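Local coordinates for protein cDNA FLJ56608, highly similar to Homo sapiens chloride channel, calcium activated, family member 1 (CLCA1), mRNA (PDB 6PYO) that may help mediate calcium-activated chloride conductance and regulate mucus secretion by goblet cells, and is represented here by its metal-binding von Willebrand factor type A domain, at residues A[9-14]-A[34-39]; A[26-31]-A[76-81]. One frame throughout, in Å; residues are numbered along the deposited sequence.

Contact 1: residues A[9-14]-A[34-39]; sequences VCLVLD and LFLLQT
Leu34 O accepts two backbone N-H groups, from Gln38 N at 3.0 Å and from Thr39 N at 3.1 Å, the second an i+5 bond that marks the pi-type turn ending the helix whose Phe35 and Leu36 meet Val9 and Leu11 of strand 9-14. No hydrogen bond crosses between the segments; the contact is wholly apolar. The Phe35 ring leaves the helix with CG anti to the backbone N (chi1 -174°), a torsion that sets it against Val9 and Leu11. Two methyl groups approach it obliquely: Leu11 CD1 lies 3.6 Å from Phe35 CE2, while Val9 CG1 meets Phe35 CZ at 3.8 Å. Leu11 and Phe35 pass alongside each other, pointing opposite ways, whereas Leu11 and Leu36 meet tip to tip, with Leu11 CD2 3.8 Å from Leu36 CD2. Leu11 thus uses both branches, one for each helix residue. The segment axes pass 11.4 Å apart at 149°, the near-antiparallel run of a beta-alpha-beta crossover, here strand 8-14, helix 24-39 and strand 45-51 of the Rossmann-like VWA fold. Strand 8-14 is hydrogen-bonded on both edges, Val9 and Leu11 with Gly47 of strand 45-51, Cys10 with Val110 of strand 108-113; Leu36 also packs on Leu73 of helix 67-74.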
ATOM      1  N   VAL A   9      -5.150  -7.734  -1.713  1.00 31.66           N
ATOM      2  CA  VAL A   9      -4.245  -6.619  -1.950  1.00 34.16           C
ATOM      3  C   VAL A   9      -4.696  -5.466  -1.088  1.00 36.30           C
ATOM      4  O   VAL A   9      -5.889  -5.188  -1.011  1.00 37.15           O
ATOM      5  CB  VAL A   9      -4.227  -6.169  -3.436  1.00 36.28           C
ATOM      6  CG1 VAL A   9      -3.046  -5.232  -3.709  1.00 34.66           C
ATOM      7  CG2 VAL A   9      -4.123  -7.321  -4.338  1.00 42.73           C
ATOM      8  N   CYS A  10      -3.746  -4.812  -0.436  1.00 31.23           N
ATOM      9  CA  CYS A  10      -4.000  -3.598   0.306  1.00 35.32           C
ATOM     10  C   CYS A  10      -3.094  -2.516  -0.246  1.00 31.09           C
ATOM     11  O   CYS A  10      -1.872  -2.668  -0.239  1.00 36.60           O
ATOM     12  CB  CYS A  10      -3.777  -3.777   1.816  1.00 34.04           C
ATOM     13  SG  CYS A  10      -4.631  -2.411   2.698  1.00 38.23           S
ATOM     14  N   LEU A  11      -3.695  -1.472  -0.787  1.00 35.11           N
ATOM     15  CA  LEU A  11      -2.960  -0.265  -1.096  1.00 36.66           C
ATOM     16  C   LEU A  11      -2.587   0.423   0.208  1.00 35.67           C
ATOM     17  O   LEU A  11      -3.439   0.627   1.089  1.00 36.47           O
ATOM     18  CB  LEU A  11      -3.809   0.672  -1.955  1.00 39.28           C
ATOM     19  CG  LEU A  11      -3.778   0.520  -3.445  1.00 40.25           C
ATOM     20  CD1 LEU A  11      -3.964  -0.986  -3.730  1.00 53.24           C
ATOM     21  CD2 LEU A  11      -4.820   1.353  -4.146  1.00 39.46           C
ATOM     22  N   VAL A  12      -1.321   0.776   0.335  1.00 33.43           N
ATOM     23  CA  VAL A  12      -0.813   1.528   1.473  1.00 40.50           C
ATOM     24  C   VAL A  12      -0.169   2.785   0.905  1.00 35.27           C
ATOM     25  O   VAL A  12       0.831   2.717   0.172  1.00 35.81           O
ATOM     26  CB  VAL A  12       0.158   0.703   2.317  1.00 35.82           C
ATOM     27  CG1 VAL A  12       0.631   1.520   3.497  1.00 36.50           C
ATOM     28  CG2 VAL A  12      -0.561  -0.549   2.808  1.00 30.63           C
ATOM     29  N   LEU A  13      -0.796   3.925   1.180  1.00 32.89           N
ATOM     30  CA  LEU A  13      -0.572   5.134   0.402  1.00 31.76           C
ATOM     31  C   LEU A  13      -0.021   6.218   1.322  1.00 29.82           C
ATOM     32  O   LEU A  13      -0.699   6.634   2.265  1.00 31.94           O
ATOM     33  CB  LEU A  13      -1.871   5.588  -0.254  1.00 38.22           C
ATOM     34  CG  LEU A  13      -2.543   4.527  -1.126  1.00 37.06           C
ATOM     35  CD1 LEU A  13      -3.839   5.068  -1.645  1.00 41.64           C
ATOM     36  CD2 LEU A  13      -1.633   4.110  -2.254  1.00 41.90           C
ATOM     37  N   ASP A  14       1.157   6.720   0.989  1.00 32.64           N
ATOM     38  CA  ASP A  14       1.822   7.780   1.742  1.00 32.73           C
ATOM     39  C   ASP A  14       1.188   9.122   1.398  1.00 33.42           C
ATOM     40  O   ASP A  14       1.280   9.582   0.251  1.00 37.78           O
ATOM     41  CB  ASP A  14       3.299   7.730   1.377  1.00 35.93           C
ATOM     42  CG  ASP A  14       4.163   8.637   2.236  1.00 43.74           C
ATOM     43  OD1 ASP A  14       3.632   9.616   2.808  1.00 31.83           O
ATOM     44  OD2 ASP A  14       5.378   8.348   2.285  1.00 34.71           O
ATOM     45  N   LEU A  34      -4.418   3.793 -12.036  1.00 37.08           N
ATOM     46  CA  LEU A  34      -4.114   2.716 -12.956  1.00 35.97           C
ATOM     47  C   LEU A  34      -4.339   1.362 -12.315  1.00 38.21           C
ATOM     48  O   LEU A  34      -5.004   0.482 -12.889  1.00 36.08           O
ATOM     49  CB  LEU A  34      -2.674   2.827 -13.430  1.00 44.60           C
ATOM     50  CG  LEU A  34      -2.351   1.939 -14.615  1.00 46.64           C
ATOM     51  CD1 LEU A  34      -2.936   2.622 -15.855  1.00 53.85           C
ATOM     52  CD2 LEU A  34      -0.876   1.708 -14.738  1.00 51.93           C
ATOM     53  N   PHE A  35      -3.787   1.163 -11.121  1.00 34.06           N
ATOM     54  CA  PHE A  35      -3.981  -0.119 -10.467  1.00 36.13           C
ATOM     55  C   PHE A  35      -5.453  -0.425 -10.261  1.00 33.72           C
ATOM     56  O   PHE A  35      -5.912  -1.536 -10.559  1.00 30.01           O
ATOM     57  CB  PHE A  35      -3.267  -0.159  -9.142  1.00 32.84           C
ATOM     58  CG  PHE A  35      -3.312  -1.486  -8.497  1.00 31.37           C
ATOM     59  CD1 PHE A  35      -2.557  -2.554  -8.999  1.00 33.79           C
ATOM     60  CD2 PHE A  35      -4.078  -1.680  -7.376  1.00 30.84           C
ATOM     61  CE1 PHE A  35      -2.586  -3.782  -8.393  1.00 34.47           C
ATOM     62  CE2 PHE A  35      -4.106  -2.912  -6.759  1.00 40.02           C
ATOM     63  CZ  PHE A  35      -3.374  -3.961  -7.268  1.00 37.83           C
ATOM     64  N   LEU A  36      -6.200   0.541  -9.721  1.00 33.29           N
ATOM     65  CA  LEU A  36      -7.588   0.292  -9.320  1.00 35.62           C
ATOM     66  C   LEU A  36      -8.523   0.174 -10.517  1.00 31.97           C
ATOM     67  O   LEU A  36      -9.411  -0.680 -10.533  1.00 35.40           O
ATOM     68  CB  LEU A  36      -8.073   1.409  -8.384  1.00 33.61           C
ATOM     69  CG  LEU A  36      -7.415   1.446  -7.010  1.00 35.06           C
ATOM     70  CD1 LEU A  36      -7.858   2.651  -6.196  1.00 37.58           C
ATOM     71  CD2 LEU A  36      -7.767   0.146  -6.280  1.00 35.90           C
ATOM     72  N   LEU A  37      -8.359   1.019 -11.517  1.00 34.64           N
ATOM     73  CA  LEU A  37      -9.283   1.061 -12.634  1.00 39.16           C
ATOM     74  C   LEU A  37      -8.930   0.086 -13.750  1.00 45.10           C
ATOM     75  O   LEU A  37      -9.827  -0.305 -14.498  1.00 42.62           O
ATOM     76  CB  LEU A  37      -9.343   2.471 -13.207  1.00 37.71           C
ATOM     77  CG  LEU A  37      -9.725   3.583 -12.222  1.00 37.45           C
ATOM     78  CD1 LEU A  37      -9.896   4.934 -12.928  1.00 44.05           C
ATOM     79  CD2 LEU A  37     -10.992   3.295 -11.436  1.00 43.76           C
ATOM     80  N   GLN A  38      -7.675  -0.362 -13.857  1.00 44.01           N
ATOM     81  CA  GLN A  38      -7.303  -1.201 -14.986  1.00 46.00           C
ATOM     82  C   GLN A  38      -6.595  -2.485 -14.591  1.00 44.41           C
ATOM     83  O   GLN A  38      -6.848  -3.528 -15.193  1.00 51.88           O
ATOM     84  CB  GLN A  38      -6.427  -0.395 -15.968  1.00 48.12           C
ATOM     85  CG  GLN A  38      -7.223   0.261 -17.089  1.00105.37           C
ATOM     86  CD  GLN A  38      -6.612   1.556 -17.578  1.00 96.55           C
ATOM     87  OE1 GLN A  38      -6.803   2.609 -16.969  1.00 80.70           O
ATOM     88  NE2 GLN A  38      -5.883   1.492 -18.687  1.00 94.80           N
ATOM     89  N   THR A  39      -5.742  -2.453 -13.585  1.00 38.07           N
ATOM     90  CA  THR A  39      -4.848  -3.577 -13.359  1.00 38.58           C
ATOM     91  C   THR A  39      -5.467  -4.671 -12.493  1.00 41.47           C
ATOM     92  O   THR A  39      -5.439  -5.842 -12.892  1.00 40.92           O
ATOM     93  CB  THR A  39      -3.533  -3.057 -12.765  1.00 40.83           C
ATOM     94  OG1 THR A  39      -3.101  -1.975 -13.592  1.00 41.79           O
ATOM     95  CG2 THR A  39      -2.428  -4.169 -12.722  1.00 37.30           C
TER

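Contact 2: residues A[26-31]-A[76-81]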
ATOM      1  N   ASN A  26       0.532  13.529  -7.068  1.00 52.07           N
ATOM      2  CA  ASN A  26      -0.108  13.263  -8.355  1.00 52.11           C
ATOM      3  C   ASN A  26       0.352  11.928  -8.937  1.00 52.79           C
ATOM      4  O   ASN A  26      -0.457  11.171  -9.470  1.00 45.93           O
ATOM      5  CB  ASN A  26       0.188  14.391  -9.345  1.00 56.16           C
ATOM      6  CG  ASN A  26      -0.751  15.582  -9.200  1.00 69.77           C
ATOM      7  OD1 ASN A  26      -1.917  15.446  -8.803  1.00 74.05           O
ATOM      8  ND2 ASN A  26      -0.237  16.768  -9.515  1.00 78.65           N
ATOM      9  N   ARG A  27       1.646  11.618  -8.839  1.00 46.58           N
ATOM     10  CA  ARG A  27       2.124  10.335  -9.328  1.00 49.61           C
ATOM     11  C   ARG A  27       1.556   9.185  -8.510  1.00 47.23           C
ATOM     12  O   ARG A  27       1.202   8.133  -9.067  1.00 45.41           O
ATOM     13  CB  ARG A  27       3.646  10.308  -9.324  1.00 47.82           C
ATOM     14  CG  ARG A  27       4.244  10.986 -10.547  1.00 61.44           C
ATOM     15  CD  ARG A  27       5.779  11.072 -10.470  1.00 72.78           C
ATOM     16  NE  ARG A  27       6.206  12.354  -9.912  1.00 75.81           N
ATOM     17  CZ  ARG A  27       7.086  12.488  -8.928  1.00 74.15           C
ATOM     18  NH1 ARG A  27       7.660  11.418  -8.398  1.00 64.74           N
ATOM     19  NH2 ARG A  27       7.407  13.700  -8.476  1.00 78.00           N
ATOM     20  N   LEU A  28       1.445   9.361  -7.194  1.00 45.04           N
ATOM     21  CA  LEU A  28       0.792   8.342  -6.386  1.00 44.46           C
ATOM     22  C   LEU A  28      -0.633   8.129  -6.868  1.00 42.58           C
ATOM     23  O   LEU A  28      -1.065   6.990  -7.062  1.00 39.77           O
ATOM     24  CB  LEU A  28       0.816   8.710  -4.906  1.00 43.08           C
ATOM     25  CG  LEU A  28       0.100   7.742  -3.960  1.00 40.54           C
ATOM     26  CD1 LEU A  28       0.782   7.740  -2.604  1.00 40.98           C
ATOM     27  CD2 LEU A  28      -1.373   8.121  -3.804  1.00 42.35           C
ATOM     28  N   ASN A  29      -1.364   9.216  -7.106  1.00 43.29           N
ATOM     29  CA  ASN A  29      -2.751   9.084  -7.538  1.00 44.30           C
ATOM     30  C   ASN A  29      -2.845   8.437  -8.912  1.00 44.64           C
ATOM     31  O   ASN A  29      -3.744   7.633  -9.156  1.00 43.41           O
ATOM     32  CB  ASN A  29      -3.448  10.447  -7.550  1.00 50.89           C
ATOM     33  CG  ASN A  29      -3.838  10.901  -6.176  1.00 52.13           C
ATOM     34  OD1 ASN A  29      -4.105  10.088  -5.294  1.00 53.02           O
ATOM     35  ND2 ASN A  29      -3.829  12.204  -5.965  1.00 63.11           N
ATOM     36  N   GLN A  30      -1.926   8.779  -9.819  1.00 46.40           N
ATOM     37  CA  GLN A  30      -1.884   8.154 -11.134  1.00 49.16           C
ATOM     38  C   GLN A  30      -1.667   6.650 -11.020  1.00 45.78           C
ATOM     39  O   GLN A  30      -2.374   5.854 -11.655  1.00 37.13           O
ATOM     40  CB  GLN A  30      -0.751   8.754 -11.964  1.00 63.15           C
ATOM     41  CG  GLN A  30      -1.110   9.892 -12.876  1.00 68.79           C
ATOM     42  CD  GLN A  30       0.088  10.352 -13.704  1.00 86.73           C
ATOM     43  OE1 GLN A  30       0.878  11.195 -13.263  1.00 83.74           O
ATOM     44  NE2 GLN A  30       0.235   9.789 -14.903  1.00 98.57           N
ATOM     45  N   ALA A  31      -0.669   6.246 -10.226  1.00 40.40           N
ATOM     46  CA  ALA A  31      -0.374   4.830 -10.051  1.00 43.00           C
ATOM     47  C   ALA A  31      -1.549   4.103  -9.405  1.00 44.32           C
ATOM     48  O   ALA A  31      -1.920   2.998  -9.836  1.00 37.99           O
ATOM     49  CB  ALA A  31       0.894   4.649  -9.216  1.00 42.39           C
ATOM     50  N   ARG A  76     -11.211   7.392  -3.201  1.00 39.66           N
ATOM     51  CA  ARG A  76     -10.618   7.552  -1.883  1.00 40.10           C
ATOM     52  C   ARG A  76      -9.111   7.736  -1.915  1.00 44.13           C
ATOM     53  O   ARG A  76      -8.478   7.693  -0.853  1.00 39.90           O
ATOM     54  CB  ARG A  76     -10.965   6.363  -0.986  1.00 36.98           C
ATOM     55  CG  ARG A  76     -12.429   6.133  -0.955  1.00 44.66           C
ATOM     56  CD  ARG A  76     -12.895   5.085   0.031  1.00 53.27           C
ATOM     57  NE  ARG A  76     -14.354   5.000  -0.083  1.00 64.71           N
ATOM     58  CZ  ARG A  76     -15.126   4.098   0.510  1.00 62.91           C
ATOM     59  NH1 ARG A  76     -14.601   3.176   1.292  1.00 55.25           N
ATOM     60  NH2 ARG A  76     -16.433   4.123   0.311  1.00 57.41           N
ATOM     61  N   LEU A  77      -8.519   7.894  -3.092  1.00 36.36           N
ATOM     62  CA  LEU A  77      -7.109   8.185  -3.159  1.00 40.78           C
ATOM     63  C   LEU A  77      -6.853   9.555  -2.529  1.00 48.61           C
ATOM     64  O   LEU A  77      -7.703  10.439  -2.631  1.00 41.54           O
ATOM     65  CB  LEU A  77      -6.631   8.147  -4.621  1.00 42.40           C
ATOM     66  CG  LEU A  77      -6.703   6.773  -5.322  1.00 39.20           C
ATOM     67  CD1 LEU A  77      -6.476   6.914  -6.833  1.00 40.70           C
ATOM     68  CD2 LEU A  77      -5.690   5.801  -4.730  1.00 40.48           C
ATOM     69  N   PRO A  78      -5.714   9.747  -1.849  1.00 45.98           N
ATOM     70  CA  PRO A  78      -5.523  10.981  -1.056  1.00 44.06           C
ATOM     71  C   PRO A  78      -5.527  12.236  -1.912  1.00 40.29           C
ATOM     72  O   PRO A  78      -4.810  12.341  -2.900  1.00 46.35           O
ATOM     73  CB  PRO A  78      -4.159  10.792  -0.380  1.00 40.63           C
ATOM     74  CG  PRO A  78      -3.653   9.414  -0.785  1.00 44.15           C
ATOM     75  CD  PRO A  78      -4.541   8.862  -1.863  1.00 43.01           C
ATOM     76  N   ALA A  79      -6.315  13.213  -1.493  1.00 52.13           N
ATOM     77  CA  ALA A  79      -6.342  14.503  -2.175  1.00 61.23           C
ATOM     78  C   ALA A  79      -5.203  15.429  -1.741  1.00 54.40           C
ATOM     79  O   ALA A  79      -4.805  16.319  -2.506  1.00 50.48           O
ATOM     80  CB  ALA A  79      -7.688  15.178  -1.914  1.00 74.37           C
ATOM     81  N   ALA A  80      -4.639  15.232  -0.552  1.00 48.47           N
ATOM     82  CA  ALA A  80      -3.684  16.211  -0.047  1.00 50.38           C
ATOM     83  C   ALA A  80      -2.628  15.542   0.823  1.00 49.86           C
ATOM     84  O   ALA A  80      -2.846  14.482   1.414  1.00 48.23           O
ATOM     85  CB  ALA A  80      -4.399  17.314   0.743  1.00 48.26           C
ATOM     86  N   ALA A  81      -1.493  16.216   0.929  1.00 51.45           N
ATOM     87  CA  ALA A  81      -0.324  15.715   1.628  1.00 48.12           C
ATOM     88  C   ALA A  81      -0.057  16.591   2.837  1.00 46.94           C
ATOM     89  O   ALA A  81      -0.019  17.822   2.725  1.00 46.99           O
ATOM     90  CB  ALA A  81       0.891  15.706   0.686  1.00 43.35           C
TER
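The side chains of Asn29 and Leu77 lie alongside, pointing opposite ways: the carboxamide reaches out to the backbone carbonyl of Pro78, while the Leu77 side chain runs in along the helix in the direction of its C-terminal end. With Asn29 CG beside its backbone N (chi1 -77°), the amide nitrogen faces Pro78: Asn29 ND2 donates to Pro78 O at 3.2 Å with an N-H...O angle of 152°. Pro78 O lies in the amide plane of Asn29, and the donor meets it nearly end-on. On the other arm of the amide, Asn29 OD1 rests 3.3 Å from Leu77 CB, and Leu77 CD1 comes within 3.7 Å of Asn29 O. Leu28 and the Pro78 ring cross at about a right angle, Leu28 CD2 lying 3.8 Å from Pro78 CD. An alanine in place of Asn29 would probably leave Pro78 O without this donor and the loop less firmly held to the helix. The contact fastens the non-regular segment between helices 67-74 and 87-99 onto helix 24-39. Inward, Leu28, Leu77 and Pro78 pack on Leu13 of strand 8-14, and Pro78 also on Thr50 of strand 45-51; Leu77 lies against Leu36, about two helical turns beyond Asn29.

Overall arrangement
From the N terminus the chain runs through strand 8-14, past Ser16 and Ser18 of a calcium site, and into helix 24-39. Contact 1 closes this first loop by folding the end of the helix back on the strand. Contact 2 starts inside that loop, at 26-31, and closes a longer one through strands 45-51 and 55-63 and helix 67-74, so the two contacts cross rather than nest. Their centres lie about 10 Å apart and they share helix 24-39. They also meet directly, Asp14 O lying 3.4 Å from Leu28 CD1. Together they tie the central sheet, helix 24-39 and the loop that leads on toward Thr85, the third calcium-site residue, to one another.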